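PDB 3N9T: PnpC from Pseudomonas putida, which probably catalyses the intradiol ring cleavage of hydroxyquinol with a ferric iron centre, and binds phospholipid through its N-terminal helices. Local coordinates for residues A[130-135]-A[217-222]; A[18-21]-A[27-30]. All blocks are in the same frame, centred on the assembly; numbering follows the deposited sequence.

Interaction 1. Residues A[130-135]-A[217-222]. With FE (Fe (III) ion), chain D.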
loop_
_atom_site.group_PDB
_atom_site.type_symbol
_atom_site.label_atom_id
_atom_site.label_comp_id
_atom_site.label_asym_id
_atom_site.label_seq_id
_atom_site.Cartn_x
_atom_site.Cartn_y
_atom_site.Cartn_z
ATOM N N ALA A 130 11.752 40.150 6.560
ATOM C CA ALA A 130 10.724 39.982 7.585
ATOM C C ALA A 130 11.425 39.807 8.926
ATOM O O ALA A 130 12.486 39.238 8.994
ATOM C CB ALA A 130 9.830 38.728 7.268
ATOM N N LEU A 131 10.786 40.257 9.975
ATOM C CA LEU A 131 11.282 39.918 11.338
ATOM C C LEU A 131 10.285 38.916 11.901
ATOM O O LEU A 131 9.071 39.252 11.978
ATOM C CB LEU A 131 11.251 41.158 12.221
ATOM C CG LEU A 131 11.628 40.918 13.707
ATOM C CD1 LEU A 131 13.082 40.317 13.812
ATOM C CD2 LEU A 131 11.478 42.250 14.472
ATOM N N VAL A 132 10.737 37.694 12.252
ATOM C CA VAL A 132 9.856 36.726 12.931
ATOM C C VAL A 132 10.329 36.717 14.376
ATOM O O VAL A 132 11.494 36.457 14.648
ATOM C CB VAL A 132 9.903 35.302 12.267
ATOM C CG1 VAL A 132 9.032 34.286 13.141
ATOM C CG2 VAL A 132 9.384 35.353 10.812
ATOM N N TYR A 133 9.479 37.075 15.313
ATOM C CA TYR A 133 9.923 37.192 16.694
ATOM C C TYR A 133 8.814 36.747 17.656
ATOM O O TYR A 133 7.652 36.540 17.251
ATOM C CB TYR A 133 10.380 38.658 16.989
ATOM C CG TYR A 133 9.278 39.661 17.112
ATOM C CD1 TYR A 133 8.403 39.929 16.024
ATOM C CD2 TYR A 133 9.172 40.468 18.250
ATOM C CE1 TYR A 133 7.353 40.881 16.144
ATOM C CE2 TYR A 133 8.149 41.438 18.371
ATOM C CZ TYR A 133 7.272 41.651 17.307
ATOM O OH TYR A 133 6.272 42.585 17.437
ATOM N N GLY A 134 9.160 36.592 18.941
ATOM C CA GLY A 134 8.140 36.133 19.898
ATOM C C GLY A 134 8.817 35.565 21.141
ATOM O O GLY A 134 9.882 36.029 21.538
ATOM N N ARG A 135 8.152 34.623 21.783
ATOM C CA ARG A 135 8.643 34.052 23.030
ATOM C C ARG A 135 8.463 32.568 23.012
ATOM O O ARG A 135 7.704 32.038 22.206
ATOM C CB ARG A 135 7.899 34.677 24.218
ATOM C CG ARG A 135 7.943 36.298 24.235
ATOM C CD ARG A 135 7.025 36.900 25.334
ATOM N NE ARG A 135 7.736 36.780 26.592
ATOM C CZ ARG A 135 7.186 36.757 27.817
ATOM N NH1 ARG A 135 5.849 36.805 27.988
ATOM N NH2 ARG A 135 8.016 36.662 28.876
ATOM N N ALA A 217 2.770 28.896 2.219
ATOM C CA ALA A 217 4.029 29.420 2.771
ATOM C C ALA A 217 4.177 29.135 4.266
ATOM O O ALA A 217 3.221 29.244 5.025
ATOM C CB ALA A 217 4.141 30.944 2.464
ATOM N N HIS A 218 5.359 28.676 4.674
ATOM C CA HIS A 218 5.579 28.367 6.085
ATOM C C HIS A 218 7.002 28.478 6.512
ATOM O O HIS A 218 7.908 28.352 5.685
ATOM C CB HIS A 218 5.112 26.953 6.436
ATOM C CG HIS A 218 5.711 25.874 5.567
ATOM N ND1 HIS A 218 5.196 25.544 4.337
ATOM C CD2 HIS A 218 6.761 25.035 5.772
ATOM C CE1 HIS A 218 5.924 24.560 3.809
ATOM N NE2 HIS A 218 6.886 24.238 4.655
ATOM N N LEU A 219 7.172 28.536 7.843
ATOM C CA LEU A 219 8.496 28.480 8.444
ATOM C C LEU A 219 8.485 27.244 9.367
ATOM O O LEU A 219 7.526 27.078 10.132
ATOM C CB LEU A 219 8.751 29.794 9.222
ATOM C CG LEU A 219 10.090 30.001 9.976
ATOM C CD1 LEU A 219 11.360 29.795 9.054
ATOM C CD2 LEU A 219 10.106 31.403 10.599
ATOM N N HIS A 220 9.524 26.398 9.278
ATOM C CA HIS A 220 9.607 25.154 10.080
ATOM C C HIS A 220 10.286 25.486 11.370
ATOM O O HIS A 220 11.209 26.267 11.364
ATOM C CB HIS A 220 10.450 24.085 9.391
ATOM C CG HIS A 220 9.826 23.500 8.141
ATOM N ND1 HIS A 220 8.924 22.456 8.185
ATOM C CD2 HIS A 220 9.978 23.813 6.821
ATOM C CE1 HIS A 220 8.547 22.145 6.948
ATOM N NE2 HIS A 220 9.163 22.958 6.099
ATOM N N PHE A 221 9.754 24.997 12.494
ATOM C CA PHE A 221 10.443 25.112 13.813
ATOM C C PHE A 221 10.620 23.737 14.488
ATOM O O PHE A 221 9.644 22.929 14.543
ATOM C CB PHE A 221 9.625 25.934 14.795
ATOM C CG PHE A 221 9.631 27.406 14.521
ATOM C CD1 PHE A 221 8.838 27.927 13.474
ATOM C CD2 PHE A 221 10.443 28.274 15.275
ATOM C CE1 PHE A 221 8.838 29.289 13.207
ATOM C CE2 PHE A 221 10.422 29.679 15.025
ATOM C CZ PHE A 221 9.645 30.171 13.961
ATOM N N MET A 222 11.825 23.504 15.044
ATOM C CA MET A 222 12.018 22.480 16.049
ATOM C C MET A 222 12.591 23.158 17.285
ATOM O O MET A 222 13.661 23.751 17.222
ATOM C CB MET A 222 12.997 21.401 15.543
ATOM C CG MET A 222 13.292 20.273 16.671
ATOM S SD MET A 222 14.359 19.053 15.975
ATOM C CE MET A 222 13.350 17.673 15.900
HETATM FE FE FE D . 8.423 23.050 4.317
HETATM O O HOH W 1 8.614 20.938 4.436
#
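In the beta-sandwich catalytic domain of the intradiol dioxygenases, the strand that carries two iron ligands shows how one segment can serve a metal with one side and a hydrophobic core with the other. Val132, on strand 129-138, meets Leu219 and Phe221 of strand 214-224 across the interior of the sandwich; the CA atoms of Val132 and Leu219 lie 9.5 Å apart, so side chains, not backbone bonds, join the two layers. Val132 and Leu219 approach tip to tip, and both methyl carbons of the valine, CG1 and CG2, lie 4.0 Å from Leu219 CD2. Leu219 reaches this far because its CG stands anti to the backbone N (chi1 179°). Val132 CG1 also sits at the edge of the Phe221 ring, near its plane, 4.2 Å from CZ. Around this core Leu235 packs on Phe221 and Thr188 on Val132.

Alternation along the strand sends His218 and His220 the other way, to the ferric ion, whose protein ligands are completed by Tyr160 and Tyr194. The imidazoles are turned against each other, His218 presenting the CD2 corner of its ring to one face of His220. A second-shell hydrogen bond from His218 ND1 to the carbonyl O of Pro216 helps fix the rotation of that ring. The iron lies 2.0 Å from His218 NE2 and 1.9 Å from His220 NE2, with a water at 2.1 Å from the metal.

Interaction 2. Residues A[18-21]-A[27-30]. With HGX (1-heptadecanoyl-2-tridecanoyl-3-glycerol-phosphonyl choline), chain B.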
loop_
_atom_site.group_PDB
_atom_site.type_symbol
_atom_site.label_atom_id
_atom_site.label_comp_id
_atom_site.label_asym_id
_atom_site.label_seq_id
_atom_site.Cartn_x
_atom_site.Cartn_y
_atom_site.Cartn_z
ATOM N N ASP A 18 -7.489 -14.377 10.039
ATOM C CA ASP A 18 -7.120 -15.454 10.976
ATOM C C ASP A 18 -5.721 -15.970 10.731
ATOM O O ASP A 18 -5.063 -16.462 11.665
ATOM C CB ASP A 18 -8.124 -16.613 10.900
ATOM C CG ASP A 18 -9.494 -16.239 11.455
ATOM O OD1 ASP A 18 -9.574 -15.210 12.185
ATOM O OD2 ASP A 18 -10.506 -16.945 11.119
ATOM N N SER A 19 -5.239 -15.864 9.491
ATOM C CA SER A 19 -3.877 -16.350 9.214
ATOM C C SER A 19 -2.786 -15.770 10.146
ATOM O O SER A 19 -1.694 -16.335 10.273
ATOM C CB SER A 19 -3.492 -16.143 7.742
ATOM O OG SER A 19 -3.227 -14.772 7.436
ATOM N N PHE A 20 -3.055 -14.607 10.742
ATOM C CA PHE A 20 -2.074 -13.912 11.590
ATOM C C PHE A 20 -2.148 -14.271 13.079
ATOM O O PHE A 20 -1.304 -13.801 13.828
ATOM C CB PHE A 20 -2.211 -12.387 11.407
ATOM C CG PHE A 20 -1.693 -11.897 10.047
ATOM C CD1 PHE A 20 -0.338 -11.615 9.872
ATOM C CD2 PHE A 20 -2.548 -11.765 8.982
ATOM C CE1 PHE A 20 0.171 -11.173 8.652
ATOM C CE2 PHE A 20 -2.073 -11.311 7.715
ATOM C CZ PHE A 20 -0.697 -11.032 7.563
ATOM N N GLU A 21 -3.141 -15.096 13.463
ATOM C CA GLU A 21 -3.341 -15.565 14.860
ATOM C C GLU A 21 -2.126 -16.106 15.570
ATOM O O GLU A 21 -1.996 -15.982 16.770
ATOM C CB GLU A 21 -4.374 -16.684 14.924
ATOM C CG GLU A 21 -5.736 -16.176 15.008
ATOM C CD GLU A 21 -5.910 -15.178 16.143
ATOM O OE1 GLU A 21 -5.291 -15.371 17.236
ATOM O OE2 GLU A 21 -6.686 -14.215 15.939
ATOM N N ARG A 27 1.538 -7.286 19.073
ATOM C CA ARG A 27 1.368 -5.990 18.425
ATOM C C ARG A 27 1.326 -6.131 16.883
ATOM O O ARG A 27 0.506 -5.557 16.225
ATOM C CB ARG A 27 2.530 -5.054 18.766
ATOM C CG ARG A 27 2.438 -3.688 17.992
ATOM C CD ARG A 27 1.077 -2.975 18.351
ATOM N NE ARG A 27 1.097 -1.591 17.796
ATOM C CZ ARG A 27 0.097 -0.744 17.838
ATOM N NH1 ARG A 27 -1.081 -1.108 18.341
ATOM N NH2 ARG A 27 0.265 0.478 17.302
ATOM N N PHE A 28 2.246 -6.916 16.345
ATOM C CA PHE A 28 2.262 -7.205 14.923
ATOM C C PHE A 28 0.978 -7.919 14.508
ATOM O O PHE A 28 0.352 -7.585 13.488
ATOM C CB PHE A 28 3.471 -8.090 14.588
ATOM C CG PHE A 28 3.546 -8.449 13.129
ATOM C CD1 PHE A 28 4.012 -7.501 12.197
ATOM C CD2 PHE A 28 3.123 -9.669 12.692
ATOM C CE1 PHE A 28 4.095 -7.789 10.836
ATOM C CE2 PHE A 28 3.174 -9.995 11.294
ATOM C CZ PHE A 28 3.679 -9.074 10.394
ATOM N N LYS A 29 0.584 -8.929 15.283
ATOM C CA LYS A 29 -0.749 -9.520 15.100
ATOM C C LYS A 29 -1.870 -8.479 15.041
ATOM O O LYS A 29 -2.699 -8.471 14.108
ATOM C CB LYS A 29 -1.082 -10.522 16.223
ATOM C CG LYS A 29 -2.492 -11.129 16.057
ATOM C CD LYS A 29 -2.795 -12.157 17.160
ATOM C CE LYS A 29 -4.274 -12.135 17.385
ATOM N NZ LYS A 29 -4.695 -12.318 18.825
ATOM N N GLN A 30 -1.982 -7.674 16.104
ATOM C CA GLN A 30 -2.949 -6.567 16.147
ATOM C C GLN A 30 -2.925 -5.712 14.866
ATOM O O GLN A 30 -3.966 -5.437 14.256
ATOM C CB GLN A 30 -2.631 -5.605 17.308
ATOM C CG GLN A 30 -3.744 -4.466 17.408
ATOM C CD GLN A 30 -3.452 -3.514 18.548
ATOM O OE1 GLN A 30 -2.385 -3.561 19.132
ATOM N NE2 GLN A 30 -4.384 -2.633 18.836
HETATM O O11 HGX B . 5.921 -4.728 14.347
HETATM C C11 HGX B . 6.427 -4.222 13.394
HETATM C C12 HGX B . 5.783 -3.005 12.815
HETATM C C13 HGX B . 4.798 -3.400 11.743
HETATM C C14 HGX B . 4.409 -2.095 11.103
HETATM C C15 HGX B . 3.393 -2.302 10.051
HETATM C C16 HGX B . 2.860 -0.964 9.648
HETATM C C17 HGX B . 2.129 -1.118 8.339
HETATM C C18 HGX B . 1.236 0.096 8.179
HETATM C C19 HGX B . 1.171 0.533 6.732
HETATM C C20 HGX B . 1.036 2.058 6.745
HETATM C C21 HGX B . 2.390 2.774 6.758
HETATM C C22 HGX B . 2.535 3.944 5.781
HETATM C C23 HGX B . 1.354 4.153 4.828
HETATM O O3 HGX B . 7.630 -4.802 12.857
HETATM C C3 HGX B . 8.118 -6.061 13.314
HETATM C C2 HGX B . 7.990 -7.163 12.271
HETATM C C1 HGX B . 8.799 -8.326 12.770
HETATM O O3P HGX B . 8.067 -8.881 13.851
HETATM O O2 HGX B . 8.548 -6.818 11.006
HETATM C C31 HGX B . 7.626 -6.934 9.869
HETATM O O31 HGX B . 7.836 -7.734 8.990
HETATM C C32 HGX B . 6.440 -6.093 9.612
HETATM C C33 HGX B . 5.991 -6.532 8.213
HETATM C C34 HGX B . 5.265 -5.379 7.575
HETATM C C35 HGX B . 3.957 -5.764 6.931
HETATM C C36 HGX B . 3.429 -4.546 6.261
HETATM C C37 HGX B . 2.492 -5.017 5.166
HETATM C C38 HGX B . 1.798 -3.776 4.687
HETATM C C39 HGX B . 1.296 -3.958 3.269
HETATM C C40 HGX B . -0.159 -3.547 3.110
HETATM C C42 HGX B . -0.344 -2.075 2.735
HETATM C C43 HGX B . -0.981 -1.858 1.349
HETATM C C44 HGX B . -1.881 -3.001 0.869
HETATM C C45 HGX B . -1.397 -3.496 -0.491
HETATM C C46 HGX B . -1.714 -4.977 -0.776
HETATM C C47 HGX B . -2.469 -5.107 -2.094
HETATM C C48 HGX B . -1.406 -5.020 -3.170
HETATM O O1 HGX B . 10.259 -9.756 14.688
HETATM P P1 HGX B . 8.883 -9.283 15.169
HETATM O O4 HGX B . 8.767 -8.091 16.103
HETATM O O5 HGX B . 8.048 -10.562 15.751
HETATM C C4 HGX B . 8.521 -11.277 16.913
HETATM C C5 HGX B . 8.919 -12.727 16.594
HETATM N N1 HGX B . 10.357 -13.004 16.295
HETATM C C6 HGX B . 10.666 -14.371 16.764
HETATM C C7 HGX B . 11.311 -12.066 16.940
HETATM C C8 HGX B . 10.551 -12.983 14.832
#
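A turn folding back on the following helix is the contact here: the type I beta turn from Asp18 to Glu21, after helix 7-18, packs its Phe20 and Glu21 against the first part of helix 26-46 in the N-terminal helical region, beside a bound phospholipid. The turn is closed by a backbone bond from Glu21 N to Asp18 O of 3.0 Å. Two aromatic side chains, Phe20 of the turn and Phe28 of the helix, make the inner part of the contact. Phe28 CE2 comes to the edge of the Phe20 ring, near its plane, 4.1 Å from CD1, while Phe20 approaches the Phe28 ring obliquely. With CG anti to its backbone N (chi1 179°), Phe28 extends its ring between Phe20 and the lipid, where its CE1 and CD1 atoms meet acyl carbon C32. Replacing Phe28 by an alanine would probably open a gap between the turn and the lipid, leaving Phe20 CD1 and the C32 end of the acyl chain without their shared aromatic partner. Ala208 and Arg211 of the second subunit also take part, the former packing on Phe28 and the latter making a cation-pi contact with Phe20, so the turn belongs to the dimer interface as well.

Farther out, Lys29 runs alongside the turn, its CG 3.7 Å from Phe20 O. Glu21 bends at chi2 (-53°), which turns its carboxylate back to the CE and NZ end of Lys29, the two chains crossing obliquely, while its OE2 is hydrogen-bonded to Gln33. The resulting salt bridge is long, Glu21 OE1 lying 3.5 Å from Lys29 NZ.

Interactions 1 and 2 illustrate a division of labour between the catalytic sandwich and the N-terminal helices. Their centres are about 45 Å apart, on opposite sides of the chain's centre, and their nearest atoms remain about 22 Å apart. They follow one another in series, the 18-21/27-30 contact closing before the 130-135/217-222 contact opens. Each includes a segment that meets a bound group: the strand segment 217-222 binds the ferric ion through its histidines, and Phe28 touches the phospholipid. The settings differ, however. No other protein chain touches the segments of interaction 1, whose three touching residues are all buried, whereas interaction 2 is partly buried and meets the second subunit.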